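Local coordinates for BH2331 protein (Bacillus halodurans, PDB 1VL5) that is probably an S-adenosylmethionine-dependent methyltransferase whose substrate is not known, at residues T46-P57 with V74-H84; K210-K218 with I230-Y238. All blocks are in the same frame, centred on the assembly; numbering follows the deposited sequence.

Overall arrangement
Contacts 1 and 2 sit in different parts of a single chain, their centres about 36 Å apart and their nearest atoms about 22 Å apart, so neither touches the other. Contact 1 joins the glycine-rich turn and helix 50-55 to helix 69-81, two neighbouring helices of the Rossmann-like core; in this family that turn usually borders the S-adenosylmethionine pocket, which is probably true here too. The centre of contact 2 lies about 26 Å from that of the chain, where helix 207-218 crosses the beginning of strand 236-250. That long strand ties the regions together, because it pairs antiparallel with strand 134-142 of the core sheet. Both segments of contact 1 precede those of contact 2 along the chain.

Contact 1 of 2, residues T46-P57 with V74-H84; sequences TGGGHVANAFAP and VARAFIEGNGH
N53 and N82 are joined by the hydrogen bond that links the two segments, N82 ND2 donating to N53 OD1 over 2.8 Å at a nearly straight 170°. The donor is tilted from the carbonyl plane of N53, while the acceptor lies in the amide plane of N82. With CG anti to the backbone N (chi1 -173°), the N53 amide comes obliquely against F78, N53 CG lying 3.4 Å from F78 CE2. H50 and N82 take opposite faces of the F78 ring: H50 CE1 stands over the rim of one and N82 ND2 over the rim of the other. Further along, A56 CB makes a CH-pi contact over a face of H84, 4.2 Å from the ring centroid. The glycine-rich turn and helix 50-55 follow strand 40-44 as in Rossmann-type methyltransferases, and the 74-81 part of helix 69-81 runs beside helix 50-55, their directions 25° apart. At G49, the N-cap, a side chain would collide with I79 CD1, which instead lies 3.5 Å from G49 O and 3.8 Å from A52 CB. Behind this layer, D43 accepts hydrogen bonds from T46 OG1 and A52 N, D66 receives G47 N, and I79 and A56 pack on strand 87-91.

Contact 2 of 2, residues K210-K218 with I230-Y238; sequences KQELSDFIK and IVVEDGRVY
Helix 210-218 crosses strand 236-238 almost perpendicularly, at 87° with axes 7.4 Å apart, and S214 and V237 bring their CA atoms within 5.4 Å. V237 N donates to S214 OG over 3.0 Å in a nearly straight bond of 173°. The same hydroxyl donates to a water at 2.6 Å, which in turn donates to D215 OD1 and to G235 O. An alanine in place of S214 would probably leave V237 N without its acceptor and this water without its donor. Strands 231-233 and 236-238 form a beta-hairpin closed by a type I' turn from E233 to R236, and the helix packs against its second arm beside the turn. Nearby, I217 CG2 meets both V237 CG2 (3.7 Å) and I230 CD1 (3.8 Å), forming an apolar patch. R236 starts away from the helix, but its chain, extended from CG to NE, brings the guanidinium to K210 and Q211; there Q211 OE1 approaches the guanidinium edge in its plane, 3.0 Å from R236 NH1, the amide turned 71° against it. Q211 NE2 bonds D215 OD1 from above the carboxylate plane. Outside the pair, E197 forms salt bridges with R236 NE and K210 NZ, and D201 also pairs with K210.

Contact 1 of 2, residues T46-P57 with V74-H84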
ATOM      1  N   THR A  46       1.957  -8.944  -3.835  1.00 28.78           N
ATOM      2  CA  THR A  46       2.857  -8.424  -4.801  1.00 27.28           C
ATOM      3  C   THR A  46       2.141  -7.750  -5.999  1.00 28.28           C
ATOM      4  O   THR A  46       2.710  -6.827  -6.629  1.00 29.33           O
ATOM      5  CB  THR A  46       3.831  -9.551  -5.248  1.00 27.78           C
ATOM      6  OG1 THR A  46       4.861  -8.992  -6.037  1.00 26.05           O
ATOM      7  CG2 THR A  46       3.122 -10.543  -6.027  1.00 27.28           C
ATOM      8  N   GLY A  47       0.937  -8.207  -6.337  1.00 28.61           N
ATOM      9  CA  GLY A  47       0.115  -7.531  -7.382  1.00 28.10           C
ATOM     10  C   GLY A  47       0.834  -7.594  -8.718  1.00 30.06           C
ATOM     11  O   GLY A  47       1.153  -8.685  -9.178  1.00 27.92           O
ATOM     12  N   GLY A  48       1.139  -6.427  -9.301  1.00 28.65           N
ATOM     13  CA  GLY A  48       1.827  -6.371 -10.601  1.00 31.10           C
ATOM     14  C   GLY A  48       3.318  -6.692 -10.509  1.00 30.18           C
ATOM     15  O   GLY A  48       3.984  -6.838 -11.545  1.00 29.07           O
ATOM     16  N   GLY A  49       3.808  -6.835  -9.268  1.00 29.39           N
ATOM     17  CA  GLY A  49       5.174  -7.310  -8.992  1.00 33.68           C
ATOM     18  C   GLY A  49       6.241  -6.227  -8.928  1.00 32.69           C
ATOM     19  O   GLY A  49       7.441  -6.526  -8.984  1.00 31.14           O
ATOM     20  N   HIS A  50       5.830  -4.976  -8.757  1.00 29.98           N
ATOM     21  CA  HIS A  50       6.819  -3.887  -8.898  1.00 31.71           C
ATOM     22  C   HIS A  50       7.800  -3.805  -7.758  1.00 28.36           C
ATOM     23  O   HIS A  50       8.907  -3.343  -7.958  1.00 26.06           O
ATOM     24  CB  HIS A  50       6.135  -2.529  -9.035  1.00 31.65           C
ATOM     25  CG  HIS A  50       5.385  -2.364 -10.315  1.00 41.03           C
ATOM     26  ND1 HIS A  50       5.515  -3.240 -11.369  1.00 46.28           N
ATOM     27  CD2 HIS A  50       4.517  -1.414 -10.719  1.00 49.59           C
ATOM     28  CE1 HIS A  50       4.740  -2.849 -12.361  1.00 47.67           C
ATOM     29  NE2 HIS A  50       4.132  -1.739 -11.995  1.00 50.55           N
ATOM     30  N   VAL A  51       7.356  -4.110  -6.540  1.00 25.71           N
ATOM     31  CA  VAL A  51       8.287  -4.060  -5.415  1.00 24.39           C
ATOM     32  C   VAL A  51       9.335  -5.200  -5.512  1.00 26.10           C
ATOM     33  O   VAL A  51      10.539  -4.964  -5.382  1.00 26.46           O
ATOM     34  CB  VAL A  51       7.547  -4.001  -4.057  1.00 25.16           C
ATOM     35  CG1 VAL A  51       8.519  -3.975  -2.870  1.00 27.54           C
ATOM     36  CG2 VAL A  51       6.680  -2.759  -3.980  1.00 29.00           C
ATOM     37  N   ALA A  52       8.885  -6.433  -5.691  1.00 23.43           N
ATOM     38  CA  ALA A  52       9.788  -7.532  -5.863  1.00 28.30           C
ATOM     39  C   ALA A  52      10.756  -7.246  -6.981  1.00 26.25           C
ATOM     40  O   ALA A  52      11.945  -7.573  -6.885  1.00 27.56           O
ATOM     41  CB  ALA A  52       9.009  -8.856  -6.191  1.00 29.27           C
ATOM     42  N   ASN A  53      10.232  -6.684  -8.075  1.00 26.61           N
ATOM     43  CA  ASN A  53      11.054  -6.329  -9.238  1.00 26.33           C
ATOM     44  C   ASN A  53      12.199  -5.387  -8.858  1.00 27.36           C
ATOM     45  O   ASN A  53      13.341  -5.597  -9.255  1.00 29.68           O
ATOM     46  CB  ASN A  53      10.197  -5.587 -10.251  1.00 26.58           C
ATOM     47  CG  ASN A  53      10.927  -5.326 -11.538  1.00 29.02           C
ATOM     48  OD1 ASN A  53      11.180  -6.246 -12.311  1.00 31.60           O
ATOM     49  ND2 ASN A  53      11.228  -4.046 -11.797  1.00 22.57           N
ATOM     50  N   ALA A  54      11.844  -4.348  -8.090  1.00 28.97           N
ATOM     51  CA  ALA A  54      12.823  -3.360  -7.645  1.00 29.03           C
ATOM     52  C   ALA A  54      13.857  -3.921  -6.672  1.00 29.13           C
ATOM     53  O   ALA A  54      15.004  -3.543  -6.747  1.00 29.99           O
ATOM     54  CB  ALA A  54      12.100  -2.179  -7.015  1.00 33.32           C
ATOM     55  N   PHE A  55      13.454  -4.820  -5.774  1.00 29.47           N
ATOM     56  CA  PHE A  55      14.336  -5.320  -4.707  1.00 29.30           C
ATOM     57  C   PHE A  55      15.276  -6.409  -5.218  1.00 29.31           C
ATOM     58  O   PHE A  55      16.449  -6.529  -4.771  1.00 25.03           O
ATOM     59  CB  PHE A  55      13.509  -5.834  -3.507  1.00 28.81           C
ATOM     60  CG  PHE A  55      13.181  -4.763  -2.474  1.00 32.52           C
ATOM     61  CD1 PHE A  55      12.305  -3.753  -2.754  1.00 42.42           C
ATOM     62  CD2 PHE A  55      13.773  -4.778  -1.240  1.00 32.47           C
ATOM     63  CE1 PHE A  55      12.015  -2.767  -1.825  1.00 42.43           C
ATOM     64  CE2 PHE A  55      13.464  -3.831  -0.303  1.00 35.71           C
ATOM     65  CZ  PHE A  55      12.591  -2.808  -0.602  1.00 25.87           C
ATOM     66  N   ALA A  56      14.767  -7.171  -6.182  1.00 28.31           N
ATOM     67  CA  ALA A  56      15.443  -8.393  -6.685  1.00 30.48           C
ATOM     68  C   ALA A  56      16.936  -8.282  -6.976  1.00 28.73           C
ATOM     69  O   ALA A  56      17.717  -9.119  -6.504  1.00 29.67           O
ATOM     70  CB  ALA A  56      14.701  -8.969  -7.915  1.00 29.28           C
ATOM     71  N   PRO A  57      17.355  -7.269  -7.748  1.00 32.25           N
ATOM     72  CA  PRO A  57      18.790  -7.212  -8.068  1.00 29.73           C
ATOM     73  C   PRO A  57      19.701  -6.979  -6.862  1.00 29.53           C
ATOM     74  O   PRO A  57      20.868  -7.265  -6.933  1.00 28.84           O
ATOM     75  CB  PRO A  57      18.912  -6.005  -8.995  1.00 32.35           C
ATOM     76  CG  PRO A  57      17.616  -5.434  -9.146  1.00 30.72           C
ATOM     77  CD  PRO A  57      16.615  -6.119  -8.300  1.00 31.04           C
ATOM     78  N   VAL A  74       0.946 -12.748 -13.642  1.00 32.54           N
ATOM     79  CA  VAL A  74       1.147 -11.415 -14.151  1.00 33.10           C
ATOM     80  C   VAL A  74       2.394 -10.807 -13.546  1.00 30.02           C
ATOM     81  O   VAL A  74       3.169 -10.188 -14.245  1.00 33.53           O
ATOM     82  CB  VAL A  74      -0.083 -10.537 -13.915  1.00 35.64           C
ATOM     83  CG1 VAL A  74       0.258  -9.036 -14.062  1.00 37.16           C
ATOM     84  CG2 VAL A  74      -1.196 -10.943 -14.897  1.00 42.37           C
ATOM     85  N   ALA A  75       2.602 -11.008 -12.266  1.00 28.99           N
ATOM     86  CA  ALA A  75       3.804 -10.529 -11.625  1.00 30.02           C
ATOM     87  C   ALA A  75       5.006 -11.157 -12.274  1.00 29.96           C
ATOM     88  O   ALA A  75       5.979 -10.483 -12.534  1.00 32.32           O
ATOM     89  CB  ALA A  75       3.785 -10.861 -10.170  1.00 31.36           C
ATOM     90  N   ARG A  76       4.948 -12.460 -12.505  1.00 28.21           N
ATOM     91  CA  ARG A  76       6.085 -13.182 -13.083  1.00 24.81           C
ATOM     92  C   ARG A  76       6.454 -12.681 -14.467  1.00 28.57           C
ATOM     93  O   ARG A  76       7.651 -12.615 -14.809  1.00 27.79           O
ATOM     94  CB  ARG A  76       5.752 -14.666 -13.152  1.00 29.48           C
ATOM     95  CG  ARG A  76       6.690 -15.457 -14.006  1.00 23.26           C
ATOM     96  CD  ARG A  76       6.487 -16.923 -13.900  1.00 25.96           C
ATOM     97  NE  ARG A  76       7.239 -17.626 -14.952  1.00 27.24           N
ATOM     98  CZ  ARG A  76       7.282 -18.953 -15.066  1.00 33.64           C
ATOM     99  NH1 ARG A  76       6.667 -19.733 -14.196  1.00 35.91           N
ATOM    100  NH2 ARG A  76       7.943 -19.522 -16.042  1.00 28.58           N
ATOM    101  N   ALA A  77       5.435 -12.388 -15.283  1.00 26.80           N
ATOM    102  CA  ALA A  77       5.668 -11.899 -16.637  1.00 29.73           C
ATOM    103  C   ALA A  77       6.441 -10.598 -16.565  1.00 29.28           C
ATOM    104  O   ALA A  77       7.391 -10.426 -17.288  1.00 25.61           O
ATOM    105  CB  ALA A  77       4.365 -11.714 -17.422  1.00 29.22           C
ATOM    106  N   PHE A  78       6.077  -9.727 -15.648  1.00 28.19           N
ATOM    107  CA  PHE A  78       6.766  -8.483 -15.525  1.00 30.48           C
ATOM    108  C   PHE A  78       8.206  -8.651 -14.981  1.00 33.67           C
ATOM    109  O   PHE A  78       9.199  -8.147 -15.583  1.00 31.53           O
ATOM    110  CB  PHE A  78       5.984  -7.570 -14.613  1.00 31.36           C
ATOM    111  CG  PHE A  78       6.688  -6.271 -14.321  1.00 29.75           C
ATOM    112  CD1 PHE A  78       6.826  -5.318 -15.296  1.00 38.35           C
ATOM    113  CD2 PHE A  78       7.145  -5.984 -13.048  1.00 32.98           C
ATOM    114  CE1 PHE A  78       7.443  -4.113 -15.021  1.00 43.34           C
ATOM    115  CE2 PHE A  78       7.757  -4.806 -12.782  1.00 29.91           C
ATOM    116  CZ  PHE A  78       7.891  -3.854 -13.754  1.00 34.39           C
ATOM    117  N   ILE A  79       8.322  -9.406 -13.886  1.00 30.47           N
ATOM    118  CA  ILE A  79       9.602  -9.575 -13.198  1.00 28.61           C
ATOM    119  C   ILE A  79      10.603 -10.346 -14.077  1.00 32.84           C
ATOM    120  O   ILE A  79      11.800  -9.927 -14.230  1.00 30.02           O
ATOM    121  CB  ILE A  79       9.365 -10.215 -11.798  1.00 27.62           C
ATOM    122  CG1 ILE A  79       8.605  -9.244 -10.908  1.00 29.59           C
ATOM    123  CG2 ILE A  79      10.709 -10.720 -11.146  1.00 29.14           C
ATOM    124  CD1 ILE A  79       7.947  -9.882  -9.697  1.00 29.87           C
ATOM    125  N   GLU A  80      10.137 -11.426 -14.725  1.00 30.64           N
ATOM    126  CA  GLU A  80      11.062 -12.213 -15.532  1.00 31.45           C
ATOM    127  C   GLU A  80      11.413 -11.468 -16.828  1.00 32.97           C
ATOM    128  O   GLU A  80      12.486 -11.694 -17.423  1.00 30.77           O
ATOM    129  CB  GLU A  80      10.550 -13.629 -15.809  1.00 30.86           C
ATOM    130  CG  GLU A  80       9.574 -13.745 -16.946  1.00 39.08           C
ATOM    131  CD  GLU A  80       8.989 -15.176 -17.141  1.00 40.77           C
ATOM    132  OE1 GLU A  80       9.479 -16.153 -16.522  1.00 39.50           O
ATOM    133  OE2 GLU A  80       8.028 -15.303 -17.941  1.00 49.19           O
ATOM    134  N   GLY A  81      10.494 -10.612 -17.269  1.00 31.15           N
ATOM    135  CA  GLY A  81      10.748  -9.681 -18.311  1.00 32.37           C
ATOM    136  C   GLY A  81      11.947  -8.758 -18.076  1.00 32.63           C
ATOM    137  O   GLY A  81      12.637  -8.388 -19.040  1.00 32.78           O
ATOM    138  N   ASN A  82      12.203  -8.403 -16.819  1.00 33.32           N
ATOM    139  CA  ASN A  82      13.388  -7.603 -16.464  1.00 33.10           C
ATOM    140  C   ASN A  82      14.585  -8.408 -16.093  1.00 33.68           C
ATOM    141  O   ASN A  82      15.615  -7.855 -15.698  1.00 30.31           O
ATOM    142  CB  ASN A  82      13.057  -6.626 -15.348  1.00 33.56           C
ATOM    143  CG  ASN A  82      12.071  -5.571 -15.802  1.00 35.74           C
ATOM    144  OD1 ASN A  82      12.165  -5.067 -16.924  1.00 36.80           O
ATOM    145  ND2 ASN A  82      11.101  -5.264 -14.964  1.00 34.37           N
ATOM    146  N   GLY A  83      14.496  -9.715 -16.296  1.00 30.87           N
ATOM    147  CA  GLY A  83      15.652 -10.582 -16.121  1.00 31.70           C
ATOM    148  C   GLY A  83      15.935 -10.976 -14.693  1.00 30.62           C
ATOM    149  O   GLY A  83      17.043 -11.361 -14.392  1.00 32.69           O
ATOM    150  N   HIS A  84      14.965 -10.877 -13.784  1.00 34.71           N
ATOM    151  CA  HIS A  84      15.224 -11.292 -12.392  1.00 34.46           C
ATOM    152  C   HIS A  84      14.876 -12.790 -12.207  1.00 36.82           C
ATOM    153  O   HIS A  84      13.741 -13.178 -12.429  1.00 34.16           O
ATOM    154  CB  HIS A  84      14.453 -10.441 -11.412  1.00 33.87           C
ATOM    155  CG  HIS A  84      14.571  -8.974 -11.676  1.00 29.57           C
ATOM    156  ND1 HIS A  84      15.778  -8.322 -11.701  1.00 29.78           N
ATOM    157  CD2 HIS A  84      13.645  -8.062 -12.036  1.00 32.04           C
ATOM    158  CE1 HIS A  84      15.574  -7.041 -11.954  1.00 34.26           C
ATOM    159  NE2 HIS A  84      14.286  -6.857 -12.160  1.00 31.14           N
TER

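Contact 2 of 2, residues K210-K218 with I230-Y238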
ATOM      1  N   LYS A 210     -19.023   8.032 -12.541  1.00 29.14           N
ATOM      2  CA  LYS A 210     -18.074   9.133 -12.410  1.00 28.40           C
ATOM      3  C   LYS A 210     -18.840  10.429 -12.194  1.00 28.60           C
ATOM      4  O   LYS A 210     -18.413  11.276 -11.418  1.00 30.21           O
ATOM      5  CB  LYS A 210     -17.109   9.246 -13.618  1.00 25.07           C
ATOM      6  CG  LYS A 210     -16.180   8.017 -13.802  1.00 28.31           C
ATOM      7  CD  LYS A 210     -15.130   8.186 -14.983  1.00 25.79           C
ATOM      8  CE  LYS A 210     -15.789   8.294 -16.290  1.00 28.46           C
ATOM      9  NZ  LYS A 210     -14.793   8.286 -17.414  1.00 31.03           N
ATOM     10  N   GLN A 211     -19.975  10.579 -12.861  1.00 28.37           N
ATOM     11  CA  GLN A 211     -20.775  11.784 -12.687  1.00 28.35           C
ATOM     12  C   GLN A 211     -21.346  11.838 -11.261  1.00 29.41           C
ATOM     13  O   GLN A 211     -21.440  12.897 -10.623  1.00 29.05           O
ATOM     14  CB  GLN A 211     -21.956  11.774 -13.671  1.00 30.78           C
ATOM     15  CG  GLN A 211     -22.788  13.055 -13.637  1.00 28.16           C
ATOM     16  CD  GLN A 211     -21.952  14.221 -14.126  1.00 37.83           C
ATOM     17  OE1 GLN A 211     -21.503  14.222 -15.277  1.00 36.69           O
ATOM     18  NE2 GLN A 211     -21.730  15.208 -13.270  1.00 43.28           N
ATOM     19  N   GLU A 212     -21.774  10.675 -10.782  1.00 29.78           N
ATOM     20  CA  GLU A 212     -22.407  10.592  -9.477  1.00 30.25           C
ATOM     21  C   GLU A 212     -21.362  10.955  -8.411  1.00 29.02           C
ATOM     22  O   GLU A 212     -21.616  11.731  -7.510  1.00 29.18           O
ATOM     23  CB  GLU A 212     -22.918   9.170  -9.241  1.00 31.31           C
ATOM     24  CG  GLU A 212     -23.560   9.023  -7.883  1.00 36.01           C
ATOM     25  CD  GLU A 212     -23.853   7.582  -7.540  1.00 34.64           C
ATOM     26  OE1 GLU A 212     -22.893   6.789  -7.526  1.00 29.93           O
ATOM     27  OE2 GLU A 212     -25.029   7.248  -7.303  1.00 32.82           O
ATOM     28  N   LEU A 213     -20.178  10.397  -8.550  1.00 26.31           N
ATOM     29  CA  LEU A 213     -19.137  10.607  -7.547  1.00 27.17           C
ATOM     30  C   LEU A 213     -18.660  12.078  -7.554  1.00 29.09           C
ATOM     31  O   LEU A 213     -18.477  12.690  -6.513  1.00 29.97           O
ATOM     32  CB  LEU A 213     -17.983   9.649  -7.802  1.00 27.17           C
ATOM     33  CG  LEU A 213     -16.752   9.764  -6.893  1.00 29.25           C
ATOM     34  CD1 LEU A 213     -17.136   9.748  -5.412  1.00 28.89           C
ATOM     35  CD2 LEU A 213     -15.810   8.611  -7.189  1.00 26.39           C
ATOM     36  N   SER A 214     -18.478  12.643  -8.737  1.00 30.94           N
ATOM     37  CA  SER A 214     -18.113  14.063  -8.857  1.00 28.84           C
ATOM     38  C   SER A 214     -19.213  14.966  -8.206  1.00 29.45           C
ATOM     39  O   SER A 214     -18.926  15.852  -7.422  1.00 28.00           O
ATOM     40  CB  SER A 214     -17.896  14.390 -10.324  1.00 29.36           C
ATOM     41  OG  SER A 214     -17.741  15.775 -10.541  1.00 26.94           O
ATOM     42  N   ASP A 215     -20.460  14.695  -8.547  1.00 29.46           N
ATOM     43  CA  ASP A 215     -21.603  15.416  -7.991  1.00 30.34           C
ATOM     44  C   ASP A 215     -21.598  15.337  -6.472  1.00 31.88           C
ATOM     45  O   ASP A 215     -21.774  16.369  -5.793  1.00 29.72           O
ATOM     46  CB  ASP A 215     -22.935  14.856  -8.546  1.00 30.16           C
ATOM     47  CG  ASP A 215     -23.223  15.304  -9.953  1.00 34.91           C
ATOM     48  OD1 ASP A 215     -22.568  16.271 -10.408  1.00 37.29           O
ATOM     49  OD2 ASP A 215     -24.115  14.691 -10.611  1.00 34.51           O
ATOM     50  N   PHE A 216     -21.327  14.142  -5.932  1.00 30.81           N
ATOM     51  CA  PHE A 216     -21.256  13.971  -4.478  1.00 31.86           C
ATOM     52  C   PHE A 216     -20.116  14.801  -3.813  1.00 32.77           C
ATOM     53  O   PHE A 216     -20.270  15.428  -2.743  1.00 30.72           O
ATOM     54  CB  PHE A 216     -21.089  12.461  -4.154  1.00 31.76           C
ATOM     55  CG  PHE A 216     -20.717  12.176  -2.709  1.00 37.09           C
ATOM     56  CD1 PHE A 216     -21.699  12.069  -1.732  1.00 41.20           C
ATOM     57  CD2 PHE A 216     -19.384  12.039  -2.326  1.00 34.58           C
ATOM     58  CE1 PHE A 216     -21.348  11.837  -0.376  1.00 33.72           C
ATOM     59  CE2 PHE A 216     -19.038  11.799  -1.005  1.00 36.76           C
ATOM     60  CZ  PHE A 216     -20.036  11.691  -0.028  1.00 31.80           C
ATOM     61  N   ILE A 217     -18.935  14.731  -4.410  1.00 30.97           N
ATOM     62  CA  ILE A 217     -17.820  15.530  -3.933  1.00 29.15           C
ATOM     63  C   ILE A 217     -18.068  17.057  -4.079  1.00 31.56           C
ATOM     64  O   ILE A 217     -17.762  17.848  -3.152  1.00 33.41           O
ATOM     65  CB  ILE A 217     -16.546  15.153  -4.678  1.00 26.77           C
ATOM     66  CG1 ILE A 217     -16.178  13.696  -4.393  1.00 28.69           C
ATOM     67  CG2 ILE A 217     -15.419  16.100  -4.370  1.00 28.34           C
ATOM     68  CD1 ILE A 217     -15.102  13.182  -5.376  1.00 31.40           C
ATOM     69  N   LYS A 218     -18.610  17.474  -5.226  1.00 31.53           N
ATOM     70  CA  LYS A 218     -18.730  18.901  -5.528  1.00 34.71           C
ATOM     71  C   LYS A 218     -19.651  19.635  -4.519  1.00 33.64           C
ATOM     72  O   LYS A 218     -19.498  20.853  -4.273  1.00 30.82           O
ATOM     73  CB  LYS A 218     -19.240  19.096  -6.961  1.00 33.98           C
ATOM     74  CG  LYS A 218     -19.997  20.451  -7.194  1.00 47.82           C
ATOM     75  CD  LYS A 218     -20.432  20.713  -8.641  1.00 43.11           C
ATOM     76  CE  LYS A 218     -21.947  21.242  -8.705  1.00 56.94           C
ATOM     77  NZ  LYS A 218     -22.368  22.539  -7.948  1.00 39.32           N
ATOM     78  N   ILE A 230      -9.549  20.375  -3.518  1.00 25.90           N
ATOM     79  CA  ILE A 230     -10.445  19.964  -4.605  1.00 27.73           C
ATOM     80  C   ILE A 230     -10.470  21.075  -5.668  1.00 29.17           C
ATOM     81  O   ILE A 230     -10.666  22.248  -5.332  1.00 27.77           O
ATOM     82  CB  ILE A 230     -11.845  19.648  -4.047  1.00 30.07           C
ATOM     83  CG1 ILE A 230     -11.770  18.452  -3.093  1.00 33.15           C
ATOM     84  CG2 ILE A 230     -12.832  19.336  -5.137  1.00 31.66           C
ATOM     85  CD1 ILE A 230     -13.021  18.212  -2.281  1.00 30.80           C
ATOM     86  N   VAL A 231     -10.236  20.698  -6.929  1.00 28.21           N
ATOM     87  CA  VAL A 231     -10.421  21.595  -8.087  1.00 26.50           C
ATOM     88  C   VAL A 231     -11.643  21.121  -8.855  1.00 28.48           C
ATOM     89  O   VAL A 231     -11.711  19.951  -9.191  1.00 28.31           O
ATOM     90  CB  VAL A 231      -9.186  21.602  -9.036  1.00 25.19           C
ATOM     91  CG1 VAL A 231      -9.392  22.501 -10.249  1.00 25.96           C
ATOM     92  CG2 VAL A 231      -7.927  21.997  -8.272  1.00 28.99           C
ATOM     93  N   VAL A 232     -12.627  22.007  -9.029  1.00 27.96           N
ATOM     94  CA  VAL A 232     -13.792  21.786  -9.923  1.00 25.47           C
ATOM     95  C   VAL A 232     -13.621  22.650 -11.182  1.00 28.13           C
ATOM     96  O   VAL A 232     -13.372  23.880 -11.107  1.00 27.41           O
ATOM     97  CB  VAL A 232     -15.106  22.136  -9.201  1.00 29.01           C
ATOM     98  CG1 VAL A 232     -16.309  22.180 -10.185  1.00 28.89           C
ATOM     99  CG2 VAL A 232     -15.376  21.162  -8.094  1.00 27.38           C
ATOM    100  N   GLU A 233     -13.676  22.007 -12.349  1.00 30.81           N
ATOM    101  CA  GLU A 233     -13.712  22.721 -13.644  1.00 31.70           C
ATOM    102  C   GLU A 233     -15.020  22.422 -14.375  1.00 32.71           C
ATOM    103  O   GLU A 233     -15.378  21.237 -14.616  1.00 26.83           O
ATOM    104  CB  GLU A 233     -12.563  22.354 -14.590  1.00 31.65           C
ATOM    105  CG  GLU A 233     -11.241  22.775 -14.113  1.00 42.25           C
ATOM    106  CD  GLU A 233     -10.129  22.420 -15.100  1.00 40.33           C
ATOM    107  OE1 GLU A 233     -10.467  21.912 -16.217  1.00 46.51           O
ATOM    108  OE2 GLU A 233      -8.938  22.642 -14.711  1.00 47.42           O
ATOM    109  N   ASP A 234     -15.736  23.517 -14.661  1.00 31.53           N
ATOM    110  CA  ASP A 234     -16.979  23.504 -15.368  1.00 31.64           C
ATOM    111  C   ASP A 234     -17.996  22.568 -14.714  1.00 31.61           C
ATOM    112  O   ASP A 234     -18.792  21.941 -15.370  1.00 31.83           O
ATOM    113  CB  ASP A 234     -16.728  23.119 -16.826  1.00 32.22           C
ATOM    114  CG  ASP A 234     -15.667  24.013 -17.524  1.00 36.48           C
ATOM    115  OD1 ASP A 234     -15.108  24.991 -16.943  1.00 39.31           O
ATOM    116  OD2 ASP A 234     -15.367  23.682 -18.681  1.00 47.96           O
ATOM    117  N   GLY A 235     -17.978  22.491 -13.390  1.00 33.40           N
ATOM    118  CA  GLY A 235     -18.955  21.690 -12.687  1.00 32.47           C
ATOM    119  C   GLY A 235     -18.554  20.242 -12.440  1.00 31.29           C
ATOM    120  O   GLY A 235     -19.317  19.485 -11.831  1.00 35.77           O
ATOM    121  N   ARG A 236     -17.355  19.865 -12.859  1.00 22.72           N
ATOM    122  CA  ARG A 236     -16.869  18.518 -12.604  1.00 23.76           C
ATOM    123  C   ARG A 236     -15.603  18.559 -11.788  1.00 21.90           C
ATOM    124  O   ARG A 236     -14.764  19.452 -11.989  1.00 23.01           O
ATOM    125  CB  ARG A 236     -16.635  17.879 -13.938  1.00 26.66           C
ATOM    126  CG  ARG A 236     -16.511  16.431 -13.869  1.00 37.55           C
ATOM    127  CD  ARG A 236     -16.426  15.915 -15.281  1.00 43.70           C
ATOM    128  NE  ARG A 236     -16.237  14.478 -15.275  1.00 47.04           N
ATOM    129  CZ  ARG A 236     -17.221  13.587 -15.262  1.00 44.02           C
ATOM    130  NH1 ARG A 236     -18.489  13.976 -15.241  1.00 44.50           N
ATOM    131  NH2 ARG A 236     -16.921  12.289 -15.262  1.00 39.94           N
ATOM    132  N   VAL A 237     -15.448  17.613 -10.872  1.00 23.85           N
ATOM    133  CA  VAL A 237     -14.198  17.485 -10.119  1.00 24.91           C
ATOM    134  C   VAL A 237     -13.073  17.145 -11.096  1.00 24.91           C
ATOM    135  O   VAL A 237     -13.180  16.158 -11.801  1.00 23.26           O
ATOM    136  CB  VAL A 237     -14.268  16.398  -9.060  1.00 25.88           C
ATOM    137  CG1 VAL A 237     -12.916  16.230  -8.362  1.00 20.78           C
ATOM    138  CG2 VAL A 237     -15.355  16.697  -8.048  1.00 22.40           C
ATOM    139  N   TYR A 238     -12.006  17.966 -11.096  1.00 23.76           N
ATOM    140  CA  TYR A 238     -10.853  17.804 -11.960  1.00 23.66           C
ATOM    141  C   TYR A 238      -9.730  17.075 -11.231  1.00 25.58           C
ATOM    142  O   TYR A 238      -9.182  16.117 -11.775  1.00 21.66           O
ATOM    143  CB  TYR A 238     -10.382  19.163 -12.533  1.00 25.74           C
ATOM    144  CG  TYR A 238      -9.087  18.991 -13.256  1.00 28.04           C
ATOM    145  CD1 TYR A 238      -9.058  18.459 -14.527  1.00 29.15           C
ATOM    146  CD2 TYR A 238      -7.885  19.295 -12.654  1.00 28.11           C
ATOM    147  CE1 TYR A 238      -7.860  18.218 -15.174  1.00 28.90           C
ATOM    148  CE2 TYR A 238      -6.671  19.078 -13.319  1.00 29.67           C
ATOM    149  CZ  TYR A 238      -6.673  18.525 -14.569  1.00 35.70           C
ATOM    150  OH  TYR A 238      -5.490  18.264 -15.244  1.00 36.46           O
TER
HETATM  151  O   HOH W   1     -20.042  16.997 -10.900  1.00 24.78           O